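Local coordinates for protein putative aminooxidase (Propionibacterium acnes, PDB 2BAB) that probably isomerises linoleic acid to the conjugated (10E,12Z)-octadecadienoic acid, with a bound FAD and in the framework of a flavin-containing amine oxidoreductase fold, at residues 52-57 with 315-320; 82-87 with 198-203; 264-269 with 391-396. All blocks are in the same frame, centred on the assembly; numbering follows the deposited sequence.

How the interactions relate
From the N terminus, 52-57 comes first, followed by 82-87, which meets 198-203 to close interaction 2 over 110 residues, nearly half of them helical. Next along the chain, 264-269 opens interaction 3 before 315-320 closes interaction 1, so interaction 2 lies wholly within the span of interaction 1, while 1 and 3 cross. Interaction 3 closes last, at 391-396, in series with 2. Interactions 1 and 2 touch, with centres about 11 Å apart, and join the short hairpin 50-55 and the turn after strand 312-315 to loops beside the fatty acid. Interaction 3, centred about 45 Å from interaction 1, ties the start of helix 267-273 to the loop leading into strand 396-398.

Interaction 1: residues 52-57 with 315-320; sequences HGRRYE and HRWADD. With BU1 (1,4-butanediol), chain G.
R54 and D319 form an end-on bidentate salt bridge: NH1 reaches OD1 at 2.8 Å and NH2 reaches OD2 at 2.8 Å. Both oxygens offer their syn lone pairs, and the two planes lie within 8° of each other, so the pair fixes the rotation of the guanidinium. D319 can face the arginine because its CG sits between its own backbone N and carbonyl carbon (chi1 63°). On its way there the extended R54 chain passes over the indole of W317, its CD above the centre of the ring system and 3.7 Å from the centroid of the five-membered ring in a CH-pi contact, while CG of R316 meets the opposite face near its rim.

The second grip is on the carbonyl of R55. R316 takes it side-on, NE to R55 O at 2.8 Å in the carbonyl plane and on a lone pair, NH2 to the same oxygen at 3.1 Å from above that plane; W317 NE1 adds a weak bond. CG of E57 lies over one face of the R316 guanidinium, 3.8 Å from NH1, with the E57 carboxylate held by S48 and T205. Farther out, Y314 takes R316 NH1, a water joins R54 NH2 to D320 OD2, while D320 OD1 accepts from H322 N, and R55 N binds O5 of a butanediol molecule at 2.8 Å.

Strand 54-55, paired antiparallel with 50-51, is thereby joined to the type I turn W317-D320 in the loop connecting strands 312-315 and 325-330 of the mixed sheet.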
loop_
_atom_site.group_PDB
_atom_site.type_symbol
_atom_site.label_atom_id
_atom_site.label_comp_id
_atom_site.label_asym_id
_atom_site.label_seq_id
_atom_site.Cartn_x
_atom_site.Cartn_y
_atom_site.Cartn_z
ATOM N N HIS A 52 -24.134 -1.417 10.708
ATOM C CA HIS A 52 -25.424 -0.744 10.667
ATOM C C HIS A 52 -25.802 -0.272 9.260
ATOM O O HIS A 52 -26.254 0.855 9.063
ATOM C CB HIS A 52 -25.467 0.394 11.698
ATOM C CG HIS A 52 -25.579 -0.100 13.102
ATOM N ND1 HIS A 52 -26.350 -1.187 13.438
ATOM C CD2 HIS A 52 -25.042 0.351 14.257
ATOM C CE1 HIS A 52 -26.262 -1.402 14.738
ATOM N NE2 HIS A 52 -25.479 -0.480 15.257
ATOM N N GLY A 53 -25.603 -1.157 8.292
ATOM C CA GLY A 53 -26.068 -0.917 6.940
ATOM C C GLY A 53 -25.070 -0.215 6.031
ATOM O O GLY A 53 -25.371 -0.001 4.866
ATOM N N ARG A 54 -23.905 0.180 6.544
ATOM C CA ARG A 54 -22.866 0.803 5.692
ATOM C C ARG A 54 -21.517 0.164 5.950
ATOM O O ARG A 54 -21.235 -0.291 7.060
ATOM C CB ARG A 54 -22.736 2.314 5.926
ATOM C CG ARG A 54 -24.032 3.050 6.106
ATOM C CD ARG A 54 -23.808 4.558 6.112
ATOM N NE ARG A 54 -24.950 5.226 6.720
ATOM C CZ ARG A 54 -25.076 6.537 6.842
ATOM N NH1 ARG A 54 -24.146 7.337 6.347
ATOM N NH2 ARG A 54 -26.146 7.037 7.434
ATOM N N ARG A 55 -20.674 0.157 4.914
ATOM C CA ARG A 55 -19.348 -0.407 5.019
ATOM C C ARG A 55 -18.358 0.689 5.389
ATOM O O ARG A 55 -18.410 1.808 4.853
ATOM C CB ARG A 55 -18.985 -1.156 3.724
ATOM C CG ARG A 55 -19.895 -2.371 3.508
ATOM C CD ARG A 55 -19.733 -3.068 2.182
ATOM N NE ARG A 55 -18.563 -3.928 2.147
ATOM C CZ ARG A 55 -18.252 -4.720 1.128
ATOM N NH1 ARG A 55 -19.011 -4.768 0.040
ATOM N NH2 ARG A 55 -17.171 -5.470 1.196
ATOM N N TYR A 56 -17.507 0.381 6.354
ATOM C CA TYR A 56 -16.381 1.225 6.726
ATOM C C TYR A 56 -15.102 0.574 6.229
ATOM O O TYR A 56 -15.124 -0.567 5.769
ATOM C CB TYR A 56 -16.329 1.469 8.234
ATOM C CG TYR A 56 -16.170 0.258 9.135
ATOM C CD1 TYR A 56 -14.937 -0.057 9.695
ATOM C CD2 TYR A 56 -17.262 -0.556 9.452
ATOM C CE1 TYR A 56 -14.791 -1.144 10.541
ATOM C CE2 TYR A 56 -17.118 -1.656 10.291
ATOM C CZ TYR A 56 -15.884 -1.933 10.843
ATOM O OH TYR A 56 -15.718 -3.008 11.694
ATOM N N GLU A 57 -14.006 1.320 6.295
ATOM C CA GLU A 57 -12.719 0.893 5.777
ATOM C C GLU A 57 -11.716 0.586 6.910
ATOM O O GLU A 57 -11.357 1.466 7.704
ATOM C CB GLU A 57 -12.135 1.958 4.836
ATOM C CG GLU A 57 -13.025 2.360 3.665
ATOM C CD GLU A 57 -13.079 1.323 2.560
ATOM O OE1 GLU A 57 -12.901 0.110 2.854
ATOM O OE2 GLU A 57 -13.299 1.720 1.394
ATOM N N HIS A 315 -13.153 10.732 8.734
ATOM C CA HIS A 315 -14.579 11.082 8.794
ATOM C C HIS A 315 -15.261 10.613 7.502
ATOM O O HIS A 315 -15.207 11.295 6.473
ATOM C CB HIS A 315 -14.642 12.600 8.960
ATOM C CG HIS A 315 -16.012 13.176 9.096
ATOM N ND1 HIS A 315 -16.564 13.987 8.127
ATOM C CD2 HIS A 315 -16.909 13.135 10.111
ATOM C CE1 HIS A 315 -17.741 14.417 8.537
ATOM N NE2 HIS A 315 -17.979 13.914 9.735
ATOM N N ARG A 316 -15.864 9.430 7.552
ATOM C CA ARG A 316 -16.399 8.776 6.353
ATOM C C ARG A 316 -17.870 9.113 6.112
ATOM O O ARG A 316 -18.241 9.455 5.009
ATOM C CB ARG A 316 -16.255 7.245 6.461
ATOM C CG ARG A 316 -16.805 6.447 5.258
ATOM C CD ARG A 316 -16.235 5.043 5.323
ATOM N NE ARG A 316 -16.800 4.098 4.375
ATOM C CZ ARG A 316 -16.500 4.012 3.074
ATOM N NH1 ARG A 316 -15.656 4.847 2.494
ATOM N NH2 ARG A 316 -17.065 3.070 2.341
ATOM N N TRP A 317 -18.703 8.957 7.137
ATOM C CA TRP A 317 -20.150 9.153 7.014
ATOM C C TRP A 317 -20.583 10.397 7.784
ATOM O O TRP A 317 -20.876 10.343 9.001
ATOM C CB TRP A 317 -20.900 7.904 7.519
ATOM C CG TRP A 317 -20.547 6.642 6.789
ATOM C CD1 TRP A 317 -19.971 5.527 7.324
ATOM C CD2 TRP A 317 -20.801 6.335 5.402
ATOM N NE1 TRP A 317 -19.833 4.554 6.358
ATOM C CE2 TRP A 317 -20.339 5.019 5.174
ATOM C CE3 TRP A 317 -21.378 7.042 4.339
ATOM C CZ2 TRP A 317 -20.416 4.397 3.915
ATOM C CZ3 TRP A 317 -21.463 6.429 3.098
ATOM C CH2 TRP A 317 -20.971 5.121 2.887
ATOM N N ALA A 318 -20.620 11.521 7.066
ATOM C CA ALA A 318 -20.861 12.844 7.647
ATOM C C ALA A 318 -22.219 12.963 8.361
ATOM O O ALA A 318 -22.339 13.682 9.352
ATOM C CB ALA A 318 -20.753 13.932 6.550
ATOM N N ASP A 319 -23.231 12.284 7.836
ATOM C CA ASP A 319 -24.597 12.488 8.288
ATOM C C ASP A 319 -24.956 11.766 9.587
ATOM O O ASP A 319 -25.979 12.096 10.199
ATOM C CB ASP A 319 -25.567 12.010 7.218
ATOM C CG ASP A 319 -25.435 10.527 6.972
ATOM O OD1 ASP A 319 -24.350 10.105 6.505
ATOM O OD2 ASP A 319 -26.391 9.808 7.309
ATOM N N ASP A 320 -24.168 10.764 9.971
ATOM C CA ASP A 320 -24.501 9.910 11.115
ATOM C C ASP A 320 -23.392 9.939 12.162
ATOM O O ASP A 320 -22.319 9.359 11.967
ATOM C CB ASP A 320 -24.705 8.473 10.651
ATOM C CG ASP A 320 -25.114 7.544 11.778
ATOM O OD1 ASP A 320 -25.292 7.998 12.930
ATOM O OD2 ASP A 320 -25.264 6.337 11.490
HETATM C C1 BU1 G . -22.712 -0.046 1.759
HETATM C C2 BU1 G . -23.963 0.836 1.679
HETATM C C3 BU1 G . -23.752 2.006 0.736
HETATM C C4 BU1 G . -24.483 3.273 1.192
HETATM O O5 BU1 G . -21.637 0.688 2.374
HETATM O O6 BU1 G . -24.288 4.309 0.206
HETATM O O HOH W 1 -25.462 3.875 9.540
HETATM O O HOH W 2 -19.667 2.005 8.085
HETATM O O HOH W 3 -27.592 5.842 9.744
HETATM O O HOH W 4 -13.803 4.090 0.043
#

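Interaction 2: residues 82-87 with 198-203; sequences DGPKLR and LWTWAD. With ODD ((10E,12Z)-octadeca-10,12-dienoic acid), chain F; BU1 (1,4-butanediol), chain G.
The carboxylate of D82 is the flat group that works across this contact. A202 N donates to its OD1 at 3.0 Å, coming in on the anti side and 31° out of the carboxylate plane, in a nearly straight bond. W201 turns its indole away, against M74 of helix 68-77, and meets 82-87 mainly through its backbone. The carboxylates of D82 and D203 come near each other, OD2 to OD2 4.3 Å, and two waters each donate to both, which would ease the repulsion of two like charges.

Beside them the main chains come very close: G83 CA is 3.3 Å from A202 N, an approach that suits a residue without a side chain. T200 O accepts from G83 N at 2.9 Å and weakly from D82 N. Two irregular loops therefore pack together, one leading from helix 68-77 to strand 88-91 and the other linking helices 187-195 and 205-215, at the rim of the bound fatty acid in this flavin amine oxidoreductase fold.

T200 works with both branches. With chi1 at 61°, its OG1 faces P84 O and donates at 2.8 Å from above the carbonyl plane, and CG2 lies 3.6 Å from L86 CD1. L86 CD1 also meets CB of L198, where the two leucines cross at about a right angle. L86 CB also lies 3.5 Å from O2 of the fatty acid, whose carboxylate is held by R88 and Y297, and L198 CD2 brushes the other end of its chain.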
loop_
_atom_site.group_PDB
_atom_site.type_symbol
_atom_site.label_atom_id
_atom_site.label_comp_id
_atom_site.label_asym_id
_atom_site.label_seq_id
_atom_site.Cartn_x
_atom_site.Cartn_y
_atom_site.Cartn_z
ATOM N N ASP A 82 -18.059 6.155 -6.217
ATOM C CA ASP A 82 -19.364 6.616 -5.734
ATOM C C ASP A 82 -19.444 6.821 -4.230
ATOM O O ASP A 82 -20.544 6.872 -3.677
ATOM C CB ASP A 82 -20.466 5.642 -6.204
ATOM C CG ASP A 82 -20.245 4.207 -5.714
ATOM O OD1 ASP A 82 -19.371 3.991 -4.844
ATOM O OD2 ASP A 82 -20.957 3.296 -6.208
ATOM N N GLY A 83 -18.284 6.950 -3.581
ATOM C CA GLY A 83 -18.201 7.083 -2.135
ATOM C C GLY A 83 -18.296 8.531 -1.677
ATOM O O GLY A 83 -18.281 9.428 -2.491
ATOM N N PRO A 84 -18.392 8.759 -0.359
ATOM C CA PRO A 84 -18.463 10.123 0.149
ATOM C C PRO A 84 -17.165 10.893 -0.093
ATOM O O PRO A 84 -16.060 10.317 -0.112
ATOM C CB PRO A 84 -18.733 9.953 1.658
ATOM C CG PRO A 84 -18.914 8.527 1.892
ATOM C CD PRO A 84 -18.404 7.759 0.719
ATOM N N LYS A 85 -17.329 12.190 -0.299
ATOM C CA LYS A 85 -16.247 13.110 -0.550
ATOM C C LYS A 85 -15.319 13.225 0.647
ATOM O O LYS A 85 -15.772 13.307 1.781
ATOM C CB LYS A 85 -16.822 14.499 -0.832
ATOM C CG LYS A 85 -15.772 15.548 -1.211
ATOM C CD LYS A 85 -16.432 16.900 -1.631
ATOM C CE LYS A 85 -15.671 17.598 -2.754
ATOM N NZ LYS A 85 -14.205 17.526 -2.622
ATOM N N LEU A 86 -14.023 13.273 0.373
ATOM C CA LEU A 86 -13.026 13.452 1.418
ATOM C C LEU A 86 -12.784 14.941 1.663
ATOM O O LEU A 86 -12.655 15.728 0.721
ATOM C CB LEU A 86 -11.734 12.777 1.016
ATOM C CG LEU A 86 -11.776 11.253 0.971
ATOM C CD1 LEU A 86 -10.532 10.717 0.282
ATOM C CD2 LEU A 86 -11.903 10.671 2.377
ATOM N N ARG A 87 -12.734 15.323 2.931
ATOM C CA ARG A 87 -12.431 16.702 3.313
ATOM C C ARG A 87 -11.580 16.681 4.566
ATOM O O ARG A 87 -11.749 15.805 5.418
ATOM C CB ARG A 87 -13.709 17.487 3.539
ATOM C CG ARG A 87 -14.578 17.676 2.296
ATOM C CD ARG A 87 -15.893 18.337 2.691
ATOM N NE ARG A 87 -16.843 18.549 1.590
ATOM C CZ ARG A 87 -16.779 19.535 0.691
ATOM N NH1 ARG A 87 -15.760 20.403 0.677
ATOM N NH2 ARG A 87 -17.745 19.646 -0.224
ATOM N N LEU A 198 -9.988 12.916 -5.146
ATOM C CA LEU A 198 -9.730 11.613 -4.573
ATOM C C LEU A 198 -10.950 10.713 -4.697
ATOM O O LEU A 198 -12.043 11.047 -4.236
ATOM C CB LEU A 198 -9.339 11.752 -3.097
ATOM C CG LEU A 198 -7.999 12.458 -2.831
ATOM C CD1 LEU A 198 -7.899 13.003 -1.412
ATOM C CD2 LEU A 198 -6.838 11.525 -3.126
ATOM N N TRP A 199 -10.730 9.551 -5.298
ATOM C CA TRP A 199 -11.741 8.531 -5.418
ATOM C C TRP A 199 -12.047 7.874 -4.080
ATOM O O TRP A 199 -11.141 7.630 -3.286
ATOM C CB TRP A 199 -11.241 7.438 -6.345
ATOM C CG TRP A 199 -11.041 7.840 -7.759
ATOM C CD1 TRP A 199 -11.357 9.037 -8.341
ATOM C CD2 TRP A 199 -10.555 6.994 -8.807
ATOM N NE1 TRP A 199 -11.050 8.996 -9.692
ATOM C CE2 TRP A 199 -10.570 7.753 -10.003
ATOM C CE3 TRP A 199 -10.095 5.674 -8.849
ATOM C CZ2 TRP A 199 -10.142 7.234 -11.225
ATOM C CZ3 TRP A 199 -9.659 5.155 -10.074
ATOM C CH2 TRP A 199 -9.689 5.936 -11.241
ATOM N N THR A 200 -13.320 7.569 -3.851
ATOM C CA THR A 200 -13.741 6.683 -2.749
ATOM C C THR A 200 -14.949 5.863 -3.239
ATOM O O THR A 200 -15.543 6.182 -4.271
ATOM C CB THR A 200 -14.184 7.459 -1.479
ATOM O OG1 THR A 200 -15.309 8.279 -1.819
ATOM C CG2 THR A 200 -13.023 8.313 -0.814
ATOM N N TRP A 201 -15.312 4.835 -2.478
ATOM C CA TRP A 201 -16.376 3.878 -2.835
ATOM C C TRP A 201 -17.354 3.680 -1.683
ATOM O O TRP A 201 -16.939 3.374 -0.552
ATOM C CB TRP A 201 -15.747 2.534 -3.237
ATOM C CG TRP A 201 -14.949 2.670 -4.473
ATOM C CD1 TRP A 201 -15.382 2.492 -5.744
ATOM C CD2 TRP A 201 -13.566 3.062 -4.563
ATOM N NE1 TRP A 201 -14.354 2.742 -6.640
ATOM C CE2 TRP A 201 -13.225 3.086 -5.934
ATOM C CE3 TRP A 201 -12.596 3.418 -3.619
ATOM C CZ2 TRP A 201 -11.928 3.448 -6.396
ATOM C CZ3 TRP A 201 -11.293 3.744 -4.064
ATOM C CH2 TRP A 201 -10.985 3.776 -5.450
ATOM N N ALA A 202 -18.643 3.837 -1.987
ATOM C CA ALA A 202 -19.709 3.700 -1.005
ATOM C C ALA A 202 -19.726 2.318 -0.377
ATOM O O ALA A 202 -19.974 2.185 0.814
ATOM C CB ALA A 202 -21.103 4.047 -1.640
ATOM N N ASP A 203 -19.432 1.310 -1.188
ATOM C CA ASP A 203 -19.438 -0.094 -0.785
ATOM C C ASP A 203 -18.061 -0.563 -0.300
ATOM O O ASP A 203 -17.868 -1.730 0.032
ATOM C CB ASP A 203 -19.893 -0.955 -1.974
ATOM C CG ASP A 203 -21.289 -0.574 -2.447
ATOM O OD1 ASP A 203 -22.229 -0.798 -1.663
ATOM O OD2 ASP A 203 -21.431 -0.015 -3.560
HETATM O O2 ODD F . -9.397 14.780 2.733
HETATM C C1 ODD F . -8.705 13.847 3.206
HETATM O O1 ODD F . -7.501 13.752 2.910
HETATM C C2 ODD F . -9.332 12.827 4.139
HETATM C C3 ODD F . -8.404 11.630 4.382
HETATM C C4 ODD F . -8.983 10.591 5.351
HETATM C C5 ODD F . -7.910 9.808 6.130
HETATM C C6 ODD F . -7.410 8.627 5.326
HETATM C C7 ODD F . -6.264 7.784 5.880
HETATM C C8 ODD F . -5.539 7.151 4.671
HETATM C C9 ODD F . -4.651 5.972 5.027
HETATM C C10 ODD F . -3.768 5.410 3.910
HETATM C C11 ODD F . -3.755 5.778 2.618
HETATM C C12 ODD F . -2.818 5.090 1.706
HETATM C C13 ODD F . -2.686 5.329 0.385
HETATM C C14 ODD F . -3.490 6.377 -0.356
HETATM C C15 ODD F . -3.187 6.320 -1.844
HETATM C C16 ODD F . -3.991 7.287 -2.728
HETATM C C17 ODD F . -4.006 8.743 -2.256
HETATM C C18 ODD F . -3.109 9.669 -3.049
HETATM C C1 BU1 G . -22.712 -0.046 1.759
HETATM C C2 BU1 G . -23.963 0.836 1.679
HETATM C C3 BU1 G . -23.752 2.006 0.736
HETATM C C4 BU1 G . -24.483 3.273 1.192
HETATM O O5 BU1 G . -21.637 0.688 2.374
HETATM O O6 BU1 G . -24.288 4.309 0.206
HETATM O O HOH W 5 -19.189 1.447 -4.088
HETATM O O HOH W 6 -22.832 1.902 -4.735
HETATM O O HOH W 7 -13.017 12.869 -2.362
#

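Interaction 3: residues 264-269 with 391-396; sequences DADDDE and QGRRNT
R393 and D268 cross at about a right angle, with OD2 at the edge of the guanidinium. Both NH1 and NH2 turn to the single oxygen OD2, each at 3.1 Å, so one acceptor is gripped end-on by two donors. NH2 uses its anti lone pair, whereas NH1 reaches it from above the carboxylate plane. K386 of helix 383-389 is a further partner of that oxygen. NH1 also turns to D266, whose OD2 lies 3.1 Å away and again at the guanidinium edge, and the carboxylate and guanidinium planes stand 49° apart. The bend of R393 at chi3 (-66°) swings its head toward both aspartates, making a small salt-bridge network.

R394 and D264 approach each other from opposite directions, and the arginine spreads its two nitrogens over two kinds of acceptor: NH2 donates to the backbone D264 O at 2.9 Å, and NH1 reaches D264 OD2 at 3.0 Å, striking it from well above the carboxylate plane. R394 NE is linked through a water to D266 OD2, joining the two arginine sites.

Behind these bridges D266 is the N-cap of the helix. Its OD1 accepts from E269 N at 2.8 Å, and E269 OE1 accepts from D266 N at 3.0 Å, a capping box that holds the D266 carboxylate in place, leaving OD2 to meet R393. A cation beside a helix N terminus would by itself be unfavourable; the carboxylates of D266 and D268 probably offset this.

R231 bridges the sides, bonding D264, E269 and T396, and E269 also reaches Y398. The contact joins the start of helix 267-273 to the loop between helix 383-389 and strand 396-398, the edge strand next to 249-252 in the parallel sheet.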
loop_
_atom_site.group_PDB
_atom_site.type_symbol
_atom_site.label_atom_id
_atom_site.label_comp_id
_atom_site.label_asym_id
_atom_site.label_seq_id
_atom_site.Cartn_x
_atom_site.Cartn_y
_atom_site.Cartn_z
ATOM N N ASP A 264 11.096 -24.218 -0.425
ATOM C CA ASP A 264 12.491 -24.625 -0.653
ATOM C C ASP A 264 13.300 -23.422 -1.150
ATOM O O ASP A 264 13.911 -23.466 -2.213
ATOM C CB ASP A 264 12.576 -25.794 -1.651
ATOM C CG ASP A 264 11.947 -25.484 -2.989
ATOM O OD1 ASP A 264 11.232 -24.457 -3.110
ATOM O OD2 ASP A 264 12.155 -26.279 -3.928
ATOM N N ALA A 265 13.282 -22.341 -0.373
ATOM C CA ALA A 265 13.895 -21.086 -0.796
ATOM C C ALA A 265 15.396 -21.294 -1.048
ATOM O O ALA A 265 16.097 -21.856 -0.211
ATOM C CB ALA A 265 13.650 -19.973 0.248
ATOM N N ASP A 266 15.871 -20.883 -2.222
ATOM C CA ASP A 266 17.293 -21.011 -2.524
ATOM C C ASP A 266 18.114 -19.929 -1.786
ATOM O O ASP A 266 17.565 -19.161 -0.968
ATOM C CB ASP A 266 17.543 -21.059 -4.035
ATOM C CG ASP A 266 17.255 -19.754 -4.743
ATOM O OD1 ASP A 266 17.331 -18.676 -4.111
ATOM O OD2 ASP A 266 16.978 -19.817 -5.963
ATOM N N ASP A 267 19.424 -19.890 -2.039
ATOM C CA ASP A 267 20.310 -19.034 -1.258
ATOM C C ASP A 267 20.027 -17.553 -1.495
ATOM O O ASP A 267 20.036 -16.766 -0.557
ATOM C CB ASP A 267 21.782 -19.331 -1.575
ATOM C CG ASP A 267 22.254 -20.646 -0.985
ATOM O OD1 ASP A 267 21.451 -21.360 -0.363
ATOM O OD2 ASP A 267 23.445 -20.966 -1.144
ATOM N N ASP A 268 19.823 -17.199 -2.760
ATOM C CA ASP A 268 19.501 -15.838 -3.155
ATOM C C ASP A 268 18.153 -15.378 -2.566
ATOM O O ASP A 268 18.041 -14.255 -2.043
ATOM C CB ASP A 268 19.487 -15.728 -4.681
ATOM C CG ASP A 268 20.888 -15.795 -5.290
ATOM O OD1 ASP A 268 21.870 -15.704 -4.537
ATOM O OD2 ASP A 268 21.007 -15.913 -6.526
ATOM N N GLU A 269 17.146 -16.248 -2.634
ATOM C CA GLU A 269 15.847 -15.943 -2.043
ATOM C C GLU A 269 15.996 -15.646 -0.556
ATOM O O GLU A 269 15.550 -14.600 -0.079
ATOM C CB GLU A 269 14.852 -17.080 -2.288
ATOM C CG GLU A 269 14.344 -17.128 -3.723
ATOM C CD GLU A 269 13.386 -18.270 -3.960
ATOM O OE1 GLU A 269 13.606 -19.358 -3.382
ATOM O OE2 GLU A 269 12.412 -18.078 -4.723
ATOM N N GLN A 391 13.589 -13.256 -11.839
ATOM C CA GLN A 391 12.234 -13.498 -12.344
ATOM C C GLN A 391 12.220 -14.690 -13.297
ATOM O O GLN A 391 12.860 -14.644 -14.344
ATOM C CB GLN A 391 11.697 -12.262 -13.062
ATOM C CG GLN A 391 11.402 -11.073 -12.140
ATOM C CD GLN A 391 10.074 -11.197 -11.398
ATOM O OE1 GLN A 391 9.543 -12.293 -11.218
ATOM N NE2 GLN A 391 9.533 -10.062 -10.969
ATOM N N GLY A 392 11.482 -15.739 -12.931
ATOM C CA GLY A 392 11.368 -16.951 -13.745
ATOM C C GLY A 392 12.239 -18.106 -13.263
ATOM O O GLY A 392 12.107 -19.218 -13.745
ATOM N N ARG A 393 13.128 -17.854 -12.309
ATOM C CA ARG A 393 13.968 -18.901 -11.772
ATOM C C ARG A 393 13.102 -19.980 -11.157
ATOM O O ARG A 393 12.289 -19.705 -10.273
ATOM C CB ARG A 393 14.944 -18.370 -10.719
ATOM C CG ARG A 393 15.941 -19.428 -10.238
ATOM C CD ARG A 393 16.785 -18.943 -9.072
ATOM N NE ARG A 393 17.685 -17.855 -9.442
ATOM C CZ ARG A 393 18.649 -17.380 -8.659
ATOM N NH1 ARG A 393 18.842 -17.881 -7.446
ATOM N NH2 ARG A 393 19.418 -16.391 -9.087
ATOM N N ARG A 394 13.333 -21.214 -11.608
ATOM C CA ARG A 394 12.511 -22.352 -11.265
ATOM C C ARG A 394 11.017 -22.029 -11.367
ATOM O O ARG A 394 10.250 -22.306 -10.448
ATOM C CB ARG A 394 12.884 -22.845 -9.878
ATOM C CG ARG A 394 14.311 -23.356 -9.804
ATOM C CD ARG A 394 14.470 -24.231 -8.615
ATOM N NE ARG A 394 14.382 -23.466 -7.381
ATOM C CZ ARG A 394 14.178 -23.988 -6.180
ATOM N NH1 ARG A 394 14.012 -25.298 -6.026
ATOM N NH2 ARG A 394 14.115 -23.197 -5.115
ATOM N N ASN A 395 10.648 -21.414 -12.487
ATOM C CA ASN A 395 9.265 -21.109 -12.826
ATOM C C ASN A 395 8.525 -20.267 -11.769
ATOM O O ASN A 395 7.322 -20.421 -11.551
ATOM C CB ASN A 395 8.534 -22.415 -13.130
ATOM C CG ASN A 395 9.319 -23.300 -14.090
ATOM O OD1 ASN A 395 9.810 -24.377 -13.709
ATOM N ND2 ASN A 395 9.490 -22.820 -15.321
ATOM N N THR A 396 9.270 -19.371 -11.131
ATOM C CA THR A 396 8.759 -18.534 -10.070
ATOM C C THR A 396 8.836 -17.066 -10.468
ATOM O O THR A 396 9.866 -16.591 -10.996
ATOM C CB THR A 396 9.551 -18.731 -8.796
ATOM O OG1 THR A 396 9.574 -20.125 -8.465
ATOM C CG2 THR A 396 8.925 -17.930 -7.652
HETATM O O HOH W 8 14.547 -20.622 -6.716
HETATM O O HOH W 9 20.595 -19.008 -4.886
HETATM O O HOH W 10 12.921 -18.811 -8.021
#